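Local coordinates for putative phenazine biosynthesis PhzC/PhzF protein (Clostridium difficile, PDB 4DUN) that is probably an isomerase of the PhzF family, acting on a substrate that is not known, at residues S144-L149 against D172-I177; Q166-T171 against C193-S198; F187-F192 against S205-L210. All blocks are in the same frame, centred on the assembly; numbering follows the deposited sequence. Where two conformers were deposited one is given.

Contact 1: S144-L149 against D172-I177; sequences SRDLIL and DWLGII
Asp-146 OD1 is held from several directions. Gly-175 N reaches Asp-146 OD1 across the contact at 2.9 Å, a weak bond with an N-H...O angle of only 128°. Tyr-191 OH also bonds to it, and Arg-145 NE adds another weak bond. The second oxygen takes the side-on grip of the guanidinium: Arg-145 NH1 lies 2.8 Å from Asp-146 OD2 on its syn lone pair, while Arg-145 NE stands 3.2 Å from Asp-146 OD2, above the carboxylate plane. Leu-174 CD2 lies over one face of this guanidinium. Ahead of the strands, Leu-174 N gives Arg-145 O a nearly straight bond of 3.0 Å. The backbones then pair as parallel strands, Leu-147 N bonding to Gly-175 O, Ile-177 N to Leu-147 O at 2.8 Å, and Leu-149 N to Ile-177 O. Leu-147 and Ile-176 share one sheet face, Ile-148 and Ile-177 the other. On the Leu-147 face, the indole of Trp-173 receives a CH-pi contact: Leu-147 CB is 3.8 Å from the centroid of its five-membered ring, 21° off the normal. With CG anti to the backbone N (chi1 180°), Leu-147 also lays CD1 over the indole; Trp-173 NE1 bonds outward to Ser-143 OG. The buried Asp-146 carboxylate is probably balanced in charge by the Arg-145 guanidinium, which with Tyr-191 OH and the weak Gly-175 N bond probably sets its rotation beside the pocket.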
ATOM      1  N   SER A 144      -3.523  25.050  16.930  0.50 21.13           N
ATOM      2  CA  SER A 144      -4.877  24.873  16.380  0.50 20.21           C
ATOM      3  C   SER A 144      -5.206  23.383  16.524  0.50 25.47           C
ATOM      4  O   SER A 144      -4.805  22.793  17.528  0.50 26.39           O
ATOM      5  CB  SER A 144      -4.953  25.364  14.935  0.50 20.48           C
ATOM      6  OG  SER A 144      -6.268  25.267  14.400  0.50 18.52           O
ATOM      7  N   ARG A 145      -5.896  22.761  15.547  1.00 23.57           N
ATOM      8  CA  ARG A 145      -6.175  21.310  15.566  1.00 23.53           C
ATOM      9  C   ARG A 145      -4.799  20.590  15.589  1.00 26.00           C
ATOM     10  O   ARG A 145      -4.586  19.630  16.334  1.00 26.25           O
ATOM     11  CB  ARG A 145      -6.990  20.914  14.326  1.00 24.08           C
ATOM     12  CG  ARG A 145      -7.265  19.413  14.222  1.00 29.40           C
ATOM     13  CD  ARG A 145      -7.660  19.002  12.821  1.00 30.99           C
ATOM     14  NE  ARG A 145      -6.552  19.143  11.869  1.00 32.19           N
ATOM     15  CZ  ARG A 145      -6.678  18.994  10.555  1.00 40.36           C
ATOM     16  NH1 ARG A 145      -5.629  19.156   9.761  1.00 26.59           N
ATOM     17  NH2 ARG A 145      -7.850  18.665  10.027  1.00 30.41           N
ATOM     18  N   ASP A 146      -3.857  21.152  14.819  1.00 21.52           N
ATOM     19  CA  ASP A 146      -2.477  20.697  14.682  1.00 20.68           C
ATOM     20  C   ASP A 146      -1.508  21.647  15.383  1.00 24.37           C
ATOM     21  O   ASP A 146      -1.832  22.821  15.632  1.00 22.72           O
ATOM     22  CB  ASP A 146      -2.104  20.619  13.188  1.00 21.44           C
ATOM     23  CG  ASP A 146      -3.063  19.801  12.343  1.00 25.02           C
ATOM     24  OD1 ASP A 146      -3.250  18.605  12.649  1.00 27.80           O
ATOM     25  OD2 ASP A 146      -3.647  20.367  11.399  1.00 22.93           O
ATOM     26  N   LEU A 147      -0.305  21.139  15.682  1.00 21.40           N
ATOM     27  CA  LEU A 147       0.773  21.947  16.251  1.00 20.61           C
ATOM     28  C   LEU A 147       1.568  22.523  15.092  1.00 22.27           C
ATOM     29  O   LEU A 147       1.898  21.791  14.148  1.00 21.71           O
ATOM     30  CB  LEU A 147       1.675  21.113  17.174  1.00 21.63           C
ATOM     31  CG  LEU A 147       2.850  21.838  17.828  1.00 25.24           C
ATOM     32  CD1 LEU A 147       2.368  22.902  18.829  1.00 25.02           C
ATOM     33  CD2 LEU A 147       3.756  20.831  18.570  1.00 30.37           C
ATOM     34  N   ILE A 148       1.825  23.835  15.122  1.00 19.16           N
ATOM     35  CA  ILE A 148       2.531  24.492  14.023  1.00 18.15           C
ATOM     36  C   ILE A 148       3.879  24.985  14.523  1.00 22.24           C
ATOM     37  O   ILE A 148       3.932  25.809  15.442  1.00 22.30           O
ATOM     38  CB  ILE A 148       1.677  25.631  13.416  1.00 19.86           C
ATOM     39  CG1 ILE A 148       0.305  25.074  12.932  1.00 21.89           C
ATOM     40  CG2 ILE A 148       2.435  26.336  12.264  1.00 19.44           C
ATOM     41  CD1 ILE A 148      -0.783  26.071  12.864  1.00 29.49           C
ATOM     42  N   LEU A 149       4.952  24.501  13.886  1.00 17.77           N
ATOM     43  CA  LEU A 149       6.327  24.872  14.234  1.00 18.67           C
ATOM     44  C   LEU A 149       6.932  25.698  13.134  1.00 24.51           C
ATOM     45  O   LEU A 149       7.127  25.211  12.012  1.00 23.35           O
ATOM     46  CB  LEU A 149       7.202  23.621  14.508  1.00 19.69           C
ATOM     47  CG  LEU A 149       6.631  22.568  15.505  1.00 23.02           C
ATOM     48  CD1 LEU A 149       7.526  21.330  15.582  1.00 24.44           C
ATOM     49  CD2 LEU A 149       6.401  23.171  16.893  1.00 24.06           C
ATOM     50  N   ASP A 172      -1.922  16.655  22.611  1.00 40.46           N
ATOM     51  CA  ASP A 172      -2.798  17.826  22.506  1.00 39.68           C
ATOM     52  C   ASP A 172      -3.161  18.181  21.050  1.00 40.00           C
ATOM     53  O   ASP A 172      -4.097  18.952  20.851  1.00 39.79           O
ATOM     54  CB  ASP A 172      -2.143  19.049  23.174  1.00 41.23           C
ATOM     55  CG  ASP A 172      -2.693  19.437  24.530  1.00 51.86           C
ATOM     56  OD1 ASP A 172      -3.440  18.621  25.131  1.00 51.15           O
ATOM     57  OD2 ASP A 172      -2.360  20.547  25.008  1.00 59.16           O
ATOM     58  N   TRP A 173      -2.444  17.622  20.049  1.00 34.42           N
ATOM     59  CA  TRP A 173      -2.646  17.953  18.632  1.00 31.78           C
ATOM     60  C   TRP A 173      -2.823  16.708  17.746  1.00 36.16           C
ATOM     61  O   TRP A 173      -2.334  15.635  18.097  1.00 37.43           O
ATOM     62  CB  TRP A 173      -1.465  18.812  18.126  1.00 28.23           C
ATOM     63  CG  TRP A 173      -1.342  20.100  18.893  1.00 29.71           C
ATOM     64  CD1 TRP A 173      -2.094  21.226  18.725  1.00 32.47           C
ATOM     65  CD2 TRP A 173      -0.538  20.324  20.063  1.00 30.75           C
ATOM     66  NE1 TRP A 173      -1.758  22.166  19.672  1.00 32.71           N
ATOM     67  CE2 TRP A 173      -0.820  21.632  20.518  1.00 35.01           C
ATOM     68  CE3 TRP A 173       0.432  19.564  20.742  1.00 33.14           C
ATOM     69  CZ2 TRP A 173      -0.190  22.186  21.640  1.00 35.99           C
ATOM     70  CZ3 TRP A 173       1.065  20.116  21.847  1.00 36.20           C
ATOM     71  CH2 TRP A 173       0.760  21.415  22.282  1.00 37.59           C
ATOM     72  N   LEU A 174      -3.542  16.858  16.609  1.00 31.04           N
ATOM     73  CA  LEU A 174      -3.785  15.756  15.670  1.00 30.98           C
ATOM     74  C   LEU A 174      -2.513  15.454  14.867  1.00 31.97           C
ATOM     75  O   LEU A 174      -2.046  14.316  14.836  1.00 32.49           O
ATOM     76  CB  LEU A 174      -4.969  16.060  14.718  1.00 30.96           C
ATOM     77  CG  LEU A 174      -5.232  15.018  13.589  1.00 35.59           C
ATOM     78  CD1 LEU A 174      -5.692  13.678  14.144  1.00 38.01           C
ATOM     79  CD2 LEU A 174      -6.267  15.526  12.599  1.00 35.95           C
ATOM     80  N   GLY A 175      -1.995  16.477  14.212  1.00 25.71           N
ATOM     81  CA  GLY A 175      -0.792  16.394  13.401  1.00 24.34           C
ATOM     82  C   GLY A 175       0.231  17.432  13.808  1.00 26.15           C
ATOM     83  O   GLY A 175      -0.074  18.372  14.550  1.00 24.57           O
ATOM     84  N   ILE A 176       1.453  17.257  13.321  1.00 22.06           N
ATOM     85  CA  ILE A 176       2.567  18.163  13.594  1.00 21.17           C
ATOM     86  C   ILE A 176       2.971  18.784  12.270  1.00 23.26           C
ATOM     87  O   ILE A 176       3.379  18.069  11.347  1.00 22.08           O
ATOM     88  CB  ILE A 176       3.771  17.446  14.289  1.00 24.58           C
ATOM     89  CG1 ILE A 176       3.341  16.583  15.521  1.00 26.23           C
ATOM     90  CG2 ILE A 176       4.904  18.430  14.613  1.00 23.84           C
ATOM     91  CD1 ILE A 176       2.615  17.324  16.706  1.00 28.76           C
ATOM     92  N   ILE A 177       2.888  20.115  12.204  1.00 19.55           N
ATOM     93  CA  ILE A 177       3.231  20.881  11.017  1.00 18.87           C
ATOM     94  C   ILE A 177       4.545  21.632  11.243  1.00 21.98           C
ATOM     95  O   ILE A 177       4.716  22.276  12.286  1.00 21.63           O
ATOM     96  CB  ILE A 177       2.087  21.894  10.674  1.00 21.78           C
ATOM     97  CG1 ILE A 177       0.725  21.199  10.392  1.00 22.82           C
ATOM     98  CG2 ILE A 177       2.484  22.854   9.518  1.00 20.93           C
ATOM     99  CD1 ILE A 177      -0.446  22.173  10.428  1.00 25.26           C
TER
HETATM  100  O   HOH W   1      -5.478  20.946  19.502  1.00 50.85           O

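Contact 2: Q166-T171 against C193-S198; sequences QLRKLT and CPELDS
A partly buried clamp, in which Arg-168 reaches over Pro-194 to Asp-197, joins the turn after helix 164-167 to the loop linking strands 187-193 and 198-200. The loop closes with a G1 beta bulge, Asp-197 and Ser-198 both facing Cys-193, and Asp-197 itself has a left-handed helical backbone. The apolar part of the clamp is the proline ring: Pro-194 CG lies 3.7 Å from Leu-167 CB, and Pro-194 CB lies 3.6 Å from Arg-168 CG. Bending at chi3 (-68°) swings the guanidinium past the ring, where a single nitrogen does the gripping. Arg-168 NH1 is 2.9 Å from Pro-194 O and 2.8 Å from Asp-197 OD1, both acceptors lying at the guanidinium edge near its plane. The bond to Asp-197 is a salt bridge, fairly straight at 161°, yet it meets OD1 from 56° out of the carboxylate plane. Water 2 closes a ring around this pair, 3.0 Å from Arg-168 NH2 and 2.8 Å from Asp-197 OD1. A second bridge passes through water 3, which donates to Arg-168 O and to Glu-195 OE2; that carboxylate lies beside the CG-CD part of the Arg-168 chain. Since NH1 binds a backbone carbonyl and a carboxylate together, it ties the loop's main chain and its bulge residue to one point, with the nearby Glu-195 probably adding a longer-range attraction.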
ATOM      1  N   GLN A 166       8.388   9.999  19.623  1.00 37.06           N
ATOM      2  CA  GLN A 166       8.404  11.241  20.395  1.00 36.62           C
ATOM      3  C   GLN A 166       7.189  12.121  20.049  1.00 38.41           C
ATOM      4  O   GLN A 166       6.535  12.630  20.959  1.00 38.86           O
ATOM      5  CB  GLN A 166       9.720  12.012  20.171  1.00 37.11           C
ATOM      6  CG  GLN A 166      10.963  11.329  20.759  1.00 41.28           C
ATOM      7  CD  GLN A 166      11.013  11.409  22.265  1.00 61.94           C
ATOM      8  OE1 GLN A 166      10.327  10.664  22.973  1.00 55.23           O
ATOM      9  NE2 GLN A 166      11.840  12.304  22.786  1.00 58.63           N
ATOM     10  N   LEU A 167       6.865  12.260  18.746  1.00 32.14           N
ATOM     11  CA  LEU A 167       5.735  13.070  18.284  1.00 28.97           C
ATOM     12  C   LEU A 167       4.384  12.510  18.775  1.00 31.91           C
ATOM     13  O   LEU A 167       3.484  13.294  19.074  1.00 31.30           O
ATOM     14  CB  LEU A 167       5.750  13.219  16.751  1.00 27.29           C
ATOM     15  CG  LEU A 167       6.956  13.977  16.136  1.00 30.01           C
ATOM     16  CD1 LEU A 167       6.849  14.007  14.616  1.00 28.49           C
ATOM     17  CD2 LEU A 167       7.096  15.397  16.705  1.00 30.56           C
ATOM     18  N   ARG A 168       4.263  11.177  18.938  1.00 29.92           N
ATOM     19  CA  ARG A 168       3.037  10.561  19.458  1.00 31.94           C
ATOM     20  C   ARG A 168       2.727  11.013  20.898  1.00 38.68           C
ATOM     21  O   ARG A 168       1.572  10.940  21.323  1.00 40.88           O
ATOM     22  CB  ARG A 168       3.138   9.035  19.414  1.00 36.08           C
ATOM     23  CG  ARG A 168       2.676   8.450  18.105  1.00 39.36           C
ATOM     24  CD  ARG A 168       2.503   6.941  18.162  1.00 39.85           C
ATOM     25  NE  ARG A 168       3.770   6.224  18.317  1.00 44.49           N
ATOM     26  CZ  ARG A 168       4.592   5.898  17.322  1.00 57.78           C
ATOM     27  NH1 ARG A 168       4.315   6.262  16.076  1.00 44.94           N
ATOM     28  NH2 ARG A 168       5.698   5.209  17.567  1.00 46.99           N
ATOM     29  N   LYS A 169       3.752  11.476  21.641  1.00 35.07           N
ATOM     30  CA  LYS A 169       3.616  11.933  23.026  1.00 36.56           C
ATOM     31  C   LYS A 169       3.015  13.353  23.103  1.00 41.23           C
ATOM     32  O   LYS A 169       2.614  13.770  24.193  1.00 43.27           O
ATOM     33  CB  LYS A 169       4.965  11.857  23.769  1.00 38.86           C
ATOM     34  CG  LYS A 169       5.443  10.427  24.011  1.00 50.89           C
ATOM     35  CD  LYS A 169       6.839  10.384  24.620  1.00 55.88           C
ATOM     36  CE  LYS A 169       7.426   8.997  24.577  1.00 68.44           C
ATOM     37  NZ  LYS A 169       8.813   8.975  25.115  1.00 79.47           N
ATOM     38  N   LEU A 170       2.907  14.070  21.953  1.00 35.88           N
ATOM     39  CA  LEU A 170       2.285  15.397  21.867  1.00 34.72           C
ATOM     40  C   LEU A 170       0.780  15.210  21.574  1.00 41.37           C
ATOM     41  O   LEU A 170       0.292  15.561  20.488  1.00 39.44           O
ATOM     42  CB  LEU A 170       2.970  16.265  20.779  1.00 31.67           C
ATOM     43  CG  LEU A 170       4.449  16.593  20.980  1.00 34.84           C
ATOM     44  CD1 LEU A 170       5.096  16.927  19.662  1.00 32.15           C
ATOM     45  CD2 LEU A 170       4.647  17.736  21.978  1.00 36.52           C
ATOM     46  N   THR A 171       0.061  14.631  22.562  1.00 41.14           N
ATOM     47  CA  THR A 171      -1.355  14.242  22.511  1.00 41.94           C
ATOM     48  C   THR A 171      -2.354  15.407  22.379  1.00 44.83           C
ATOM     49  O   THR A 171      -3.515  15.160  22.049  1.00 45.01           O
ATOM     50  CB  THR A 171      -1.719  13.407  23.754  1.00 51.67           C
ATOM     51  OG1 THR A 171      -1.338  14.114  24.941  1.00 50.96           O
ATOM     52  CG2 THR A 171      -1.080  12.016  23.734  1.00 52.21           C
ATOM     53  N   CYS A 193       1.913  12.674  10.663  1.00 23.11           N
ATOM     54  CA  CYS A 193       0.827  11.919  11.286  1.00 24.49           C
ATOM     55  C   CYS A 193       1.451  10.886  12.230  1.00 29.71           C
ATOM     56  O   CYS A 193       1.795   9.775  11.790  1.00 27.87           O
ATOM     57  CB  CYS A 193      -0.048  11.263  10.220  1.00 25.33           C
ATOM     58  SG  CYS A 193      -0.524  12.375   8.875  1.00 27.83           S
ATOM     59  N   PRO A 194       1.652  11.260  13.519  1.00 27.20           N
ATOM     60  CA  PRO A 194       2.384  10.375  14.440  1.00 28.40           C
ATOM     61  C   PRO A 194       1.742   9.006  14.677  1.00 34.64           C
ATOM     62  O   PRO A 194       2.475   8.016  14.746  1.00 34.50           O
ATOM     63  CB  PRO A 194       2.456  11.199  15.733  1.00 30.66           C
ATOM     64  CG  PRO A 194       2.363  12.640  15.254  1.00 32.83           C
ATOM     65  CD  PRO A 194       1.337  12.551  14.176  1.00 28.21           C
ATOM     66  N   GLU A 195       0.403   8.934  14.749  1.00 32.49           N
ATOM     67  CA  GLU A 195      -0.268   7.658  15.000  1.00 34.62           C
ATOM     68  C   GLU A 195      -0.279   6.782  13.746  1.00 38.15           C
ATOM     69  O   GLU A 195      -0.352   5.560  13.867  1.00 39.25           O
ATOM     70  CB  GLU A 195      -1.685   7.858  15.557  1.00 36.80           C
ATOM     71  CG  GLU A 195      -1.700   8.295  17.014  1.00 46.43           C
ATOM     72  CD  GLU A 195      -1.183   7.295  18.039  1.00 67.14           C
ATOM     73  OE1 GLU A 195      -1.330   6.069  17.821  1.00 51.09           O
ATOM     74  OE2 GLU A 195      -0.645   7.748  19.075  1.00 60.43           O
ATOM     75  N   LEU A 196      -0.163   7.398  12.557  1.00 32.63           N
ATOM     76  CA  LEU A 196      -0.091   6.666  11.299  1.00 32.63           C
ATOM     77  C   LEU A 196       1.372   6.304  10.958  1.00 35.71           C
ATOM     78  O   LEU A 196       1.595   5.559   9.998  1.00 35.42           O
ATOM     79  CB  LEU A 196      -0.734   7.485  10.154  1.00 31.24           C
ATOM     80  CG  LEU A 196      -2.262   7.695  10.212  1.00 36.98           C
ATOM     81  CD1 LEU A 196      -2.715   8.699   9.162  1.00 35.78           C
ATOM     82  CD2 LEU A 196      -3.023   6.376  10.014  1.00 42.02           C
ATOM     83  N   ASP A 197       2.366   6.823  11.742  1.00 31.84           N
ATOM     84  CA  ASP A 197       3.817   6.629  11.514  1.00 31.06           C
ATOM     85  C   ASP A 197       4.185   7.067  10.070  1.00 31.05           C
ATOM     86  O   ASP A 197       4.958   6.401   9.376  1.00 29.45           O
ATOM     87  CB  ASP A 197       4.238   5.163  11.763  1.00 35.68           C
ATOM     88  CG  ASP A 197       4.619   4.815  13.186  1.00 50.55           C
ATOM     89  OD1 ASP A 197       5.556   5.446  13.721  1.00 48.65           O
ATOM     90  OD2 ASP A 197       4.040   3.847  13.736  1.00 60.71           O
ATOM     91  N   SER A 198       3.585   8.169   9.602  1.00 26.03           N
ATOM     92  CA  SER A 198       3.806   8.591   8.225  1.00 23.67           C
ATOM     93  C   SER A 198       3.762  10.089   8.057  1.00 25.04           C
ATOM     94  O   SER A 198       3.202  10.820   8.886  1.00 24.44           O
ATOM     95  CB  SER A 198       2.753   7.955   7.315  1.00 27.23           C
ATOM     96  OG  SER A 198       1.453   8.388   7.675  1.00 33.28           O
TER
HETATM   97  O   HOH W   2       7.706   4.650  15.369  1.00 50.17           O
HETATM   98  O   HOH W   3      -0.611  10.368  19.774  1.00 50.51           O

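Contact 3: F187-F192 against S205-L210; sequences FVSRYF and SSHCNL. With SO4 (sulfate ion), chain B.
Strand 187-193 packs against the N-terminal part of helix 207-218, the helix enclosed by the strands of this half of the protein, and turns Phe-187, Ser-189 and Tyr-191 toward it. No direct hydrogen bond crosses; the two segments are joined by packing and by two bridging waters. At one end Phe-187 CE2 sits 3.6 Å from Leu-210 CB, with Leu-210 O over one face of the ring, and CE2 is also 3.7 Å from His-207 CD2. The phenyl and imidazole meet rim to rim, their planes 31° apart, so this is not a stack; Phe-187 stacks instead with Trp-214 further along the helix. In the middle, Leu-210 CD1 touches Ser-189 OG at 3.5 Å. The hydroxyl of Ser-189 stands between its own backbone N and carbonyl carbon (chi1 72°), which sends it toward the helix and its two waters. Water 4 is 2.6 Å from Ser-189 OG and 2.9 Å from His-207 NE2, while water 5 joins Ser-189 OG to Ser-206 OG. His-207 ND1 is bonded to Thr-203 O, so both ring nitrogens have a polar partner, which probably limits its rotation. Near the far end Tyr-191 CD2 lies 4.0 Å from Ser-206 CB. A sulfate, probably from the crystallisation liquor, lies at Ser-205, just ahead of the helix: its O3 accepts from Ser-205 N at 2.8 Å and from Ser-205 OG, and Gly-204 N and Gly-73 N also bind the ion. Such a barrel-enclosed helix, its N-terminal end directed at an anion between two halves, fits the diaminopimelate epimerase-like fold of PhzF proteins.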
ATOM      1  N   PHE A 187       5.367  30.064   0.782  1.00 19.81           N
ATOM      2  CA  PHE A 187       5.659  29.332   1.999  1.00 17.31           C
ATOM      3  C   PHE A 187       5.662  27.858   1.726  1.00 21.09           C
ATOM      4  O   PHE A 187       5.168  27.411   0.684  1.00 20.58           O
ATOM      5  CB  PHE A 187       4.697  29.690   3.151  1.00 17.80           C
ATOM      6  CG  PHE A 187       3.234  29.367   2.956  1.00 17.80           C
ATOM      7  CD1 PHE A 187       2.367  30.306   2.414  1.00 20.70           C
ATOM      8  CD2 PHE A 187       2.713  28.143   3.377  1.00 18.61           C
ATOM      9  CE1 PHE A 187       1.000  30.044   2.317  1.00 21.68           C
ATOM     10  CE2 PHE A 187       1.348  27.876   3.283  1.00 19.00           C
ATOM     11  CZ  PHE A 187       0.499  28.825   2.740  1.00 18.62           C
ATOM     12  N   VAL A 188       6.241  27.096   2.667  1.00 17.50           N
ATOM     13  CA  VAL A 188       6.351  25.653   2.552  1.00 17.60           C
ATOM     14  C   VAL A 188       5.946  25.023   3.850  1.00 19.34           C
ATOM     15  O   VAL A 188       5.998  25.680   4.897  1.00 17.83           O
ATOM     16  CB  VAL A 188       7.786  25.186   2.138  1.00 21.79           C
ATOM     17  CG1 VAL A 188       8.171  25.691   0.748  1.00 21.99           C
ATOM     18  CG2 VAL A 188       8.846  25.582   3.183  1.00 22.00           C
ATOM     19  N   SER A 189       5.604  23.743   3.802  1.00 15.84           N
ATOM     20  CA  SER A 189       5.283  22.978   5.018  1.00 15.52           C
ATOM     21  C   SER A 189       5.450  21.488   4.771  1.00 18.86           C
ATOM     22  O   SER A 189       5.608  21.052   3.636  1.00 18.06           O
ATOM     23  CB  SER A 189       3.872  23.269   5.534  1.00 16.36           C
ATOM     24  OG  SER A 189       2.879  22.692   4.693  1.00 18.28           O
ATOM     25  N   ARG A 190       5.523  20.746   5.855  1.00 15.49           N
ATOM     26  CA  ARG A 190       5.503  19.293   5.907  1.00 15.52           C
ATOM     27  C   ARG A 190       4.562  18.940   7.052  1.00 19.52           C
ATOM     28  O   ARG A 190       4.520  19.655   8.061  1.00 19.63           O
ATOM     29  CB  ARG A 190       6.888  18.669   6.064  1.00 15.79           C
ATOM     30  CG  ARG A 190       7.742  18.794   4.793  1.00 18.51           C
ATOM     31  CD  ARG A 190       9.164  18.405   5.064  1.00 18.52           C
ATOM     32  NE  ARG A 190       9.291  16.967   5.275  1.00 21.31           N
ATOM     33  CZ  ARG A 190      10.346  16.377   5.821  1.00 30.85           C
ATOM     34  NH1 ARG A 190      11.392  17.103   6.229  1.00 20.37           N
ATOM     35  NH2 ARG A 190      10.371  15.060   5.968  1.00 21.85           N
ATOM     36  N   TYR A 191       3.763  17.894   6.864  1.00 16.12           N
ATOM     37  CA  TYR A 191       2.752  17.495   7.838  1.00 16.36           C
ATOM     38  C   TYR A 191       3.007  16.052   8.266  1.00 20.02           C
ATOM     39  O   TYR A 191       3.052  15.158   7.422  1.00 18.97           O
ATOM     40  CB  TYR A 191       1.346  17.662   7.215  1.00 17.52           C
ATOM     41  CG  TYR A 191       0.196  17.432   8.168  1.00 17.87           C
ATOM     42  CD1 TYR A 191      -0.249  16.145   8.457  1.00 20.42           C
ATOM     43  CD2 TYR A 191      -0.542  18.500   8.668  1.00 19.25           C
ATOM     44  CE1 TYR A 191      -1.339  15.928   9.311  1.00 22.08           C
ATOM     45  CE2 TYR A 191      -1.625  18.297   9.529  1.00 20.24           C
ATOM     46  CZ  TYR A 191      -2.020  17.008   9.847  1.00 23.96           C
ATOM     47  OH  TYR A 191      -3.091  16.803  10.682  1.00 23.58           O
ATOM     48  N   PHE A 192       3.143  15.826   9.572  1.00 18.95           N
ATOM     49  CA  PHE A 192       3.430  14.504  10.130  1.00 19.00           C
ATOM     50  C   PHE A 192       2.245  13.961  10.926  1.00 24.82           C
ATOM     51  O   PHE A 192       1.656  14.674  11.755  1.00 23.92           O
ATOM     52  CB  PHE A 192       4.706  14.552  11.008  1.00 20.84           C
ATOM     53  CG  PHE A 192       5.891  15.089  10.226  1.00 21.03           C
ATOM     54  CD1 PHE A 192       6.553  14.292   9.296  1.00 23.00           C
ATOM     55  CD2 PHE A 192       6.313  16.406  10.386  1.00 22.24           C
ATOM     56  CE1 PHE A 192       7.612  14.804   8.532  1.00 23.43           C
ATOM     57  CE2 PHE A 192       7.364  16.918   9.619  1.00 25.21           C
ATOM     58  CZ  PHE A 192       8.014  16.106   8.704  1.00 23.11           C
ATOM     59  N   SER A 205      -6.230  20.722   4.699  1.00 18.46           N
ATOM     60  CA  SER A 205      -6.784  21.343   5.925  1.00 17.97           C
ATOM     61  C   SER A 205      -5.758  22.117   6.779  1.00 20.22           C
ATOM     62  O   SER A 205      -6.156  23.061   7.464  1.00 19.21           O
ATOM     63  CB  SER A 205      -7.513  20.322   6.788  1.00 20.61           C
ATOM     64  OG  SER A 205      -6.680  19.241   7.169  1.00 24.26           O
ATOM     65  N   SER A 206      -4.461  21.762   6.727  1.00 17.48           N
ATOM     66  CA  SER A 206      -3.417  22.546   7.412  1.00 16.98           C
ATOM     67  C   SER A 206      -3.389  23.990   6.851  1.00 19.89           C
ATOM     68  O   SER A 206      -3.051  24.934   7.570  1.00 20.26           O
ATOM     69  CB  SER A 206      -2.057  21.889   7.198  1.00 19.82           C
ATOM     70  OG  SER A 206      -1.794  21.787   5.803  1.00 21.94           O
ATOM     71  N   HIS A 207      -3.798  24.158   5.573  1.00 16.11           N
ATOM     72  CA  HIS A 207      -3.795  25.469   4.927  1.00 16.54           C
ATOM     73  C   HIS A 207      -4.912  26.378   5.491  1.00 19.95           C
ATOM     74  O   HIS A 207      -4.823  27.594   5.323  1.00 20.03           O
ATOM     75  CB  HIS A 207      -3.790  25.348   3.390  1.00 16.25           C
ATOM     76  CG  HIS A 207      -2.480  24.785   2.909  1.00 19.28           C
ATOM     77  ND1 HIS A 207      -2.224  23.432   2.961  1.00 20.55           N
ATOM     78  CD2 HIS A 207      -1.341  25.429   2.542  1.00 20.57           C
ATOM     79  CE1 HIS A 207      -0.961  23.285   2.575  1.00 20.31           C
ATOM     80  NE2 HIS A 207      -0.401  24.457   2.284  1.00 20.39           N
ATOM     81  N   CYS A 208      -5.870  25.825   6.284  1.00 18.31           N
ATOM     82  CA  CYS A 208      -6.836  26.650   7.037  1.00 18.51           C
ATOM     83  C   CYS A 208      -6.102  27.566   8.013  1.00 21.70           C
ATOM     84  O   CYS A 208      -6.569  28.667   8.277  1.00 19.82           O
ATOM     85  CB  CYS A 208      -7.831  25.771   7.780  1.00 19.86           C
ATOM     86  SG  CYS A 208      -8.915  24.852   6.679  1.00 24.01           S
ATOM     87  N   ASN A 209      -4.982  27.083   8.578  1.00 18.90           N
ATOM     88  CA  ASN A 209      -4.135  27.844   9.493  1.00 19.13           C
ATOM     89  C   ASN A 209      -3.005  28.542   8.768  1.00 21.30           C
ATOM     90  O   ASN A 209      -2.671  29.669   9.115  1.00 21.17           O
ATOM     91  CB  ASN A 209      -3.490  26.942  10.551  1.00 23.03           C
ATOM     92  CG  ASN A 209      -4.394  26.013  11.321  1.00 32.86           C
ATOM     93  OD1 ASN A 209      -4.036  24.861  11.544  1.00 26.07           O
ATOM     94  ND2 ASN A 209      -5.525  26.502  11.832  1.00 25.10           N
ATOM     95  N   LEU A 210      -2.339  27.837   7.833  1.00 18.42           N
ATOM     96  CA  LEU A 210      -1.140  28.364   7.187  1.00 17.82           C
ATOM     97  C   LEU A 210      -1.437  29.578   6.338  1.00 20.43           C
ATOM     98  O   LEU A 210      -0.634  30.517   6.342  1.00 20.09           O
ATOM     99  CB  LEU A 210      -0.417  27.279   6.353  1.00 18.20           C
ATOM    100  CG  LEU A 210       0.190  26.113   7.157  1.00 21.92           C
ATOM    101  CD1 LEU A 210       0.681  25.006   6.216  1.00 22.39           C
ATOM    102  CD2 LEU A 210       1.344  26.592   8.108  1.00 20.73           C
TER
HETATM  103  S   SO4 B 301      -7.387  17.600   3.812  0.80 19.17           S
HETATM  104  O1  SO4 B 301      -8.081  16.386   4.213  0.80 22.25           O
HETATM  105  O2  SO4 B 301      -8.329  18.724   3.610  0.80 22.96           O
HETATM  106  O3  SO4 B 301      -6.475  17.926   4.865  0.80 22.18           O
HETATM  107  O4  SO4 B 301      -6.699  17.357   2.555  0.80 22.40           O
HETATM  108  O   HOH W   4       2.482  24.375   2.690  1.00 18.87           O
HETATM  109  O   HOH W   5       0.681  21.003   5.315  1.00 19.59           O

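Contacts 1 and 3 share neighbouring strands, 176-181 and 187-193, and their centres lie 10 Å apart. Two polar bonds probably join them: Asp-146 OD1 to Tyr-191 OH at 2.7 Å, and Arg-145 NH1 to Ser-205 OG at 2.8 Å. Through Ser-205 the second leads to the sulfate. The Tyr-191 side chain is about 3 Å from a bound buffer molecule, about 7 Å from the nickel ion, and about 10 Å from the side chain of Glu-47, the predicted active-site residue, so contacts 1 and 3 border the probable pocket. Contact 2 lies away from it, connected to contact 1 by Ile-176, whose CG1 packs 4.1 Å from Pro-194 CG.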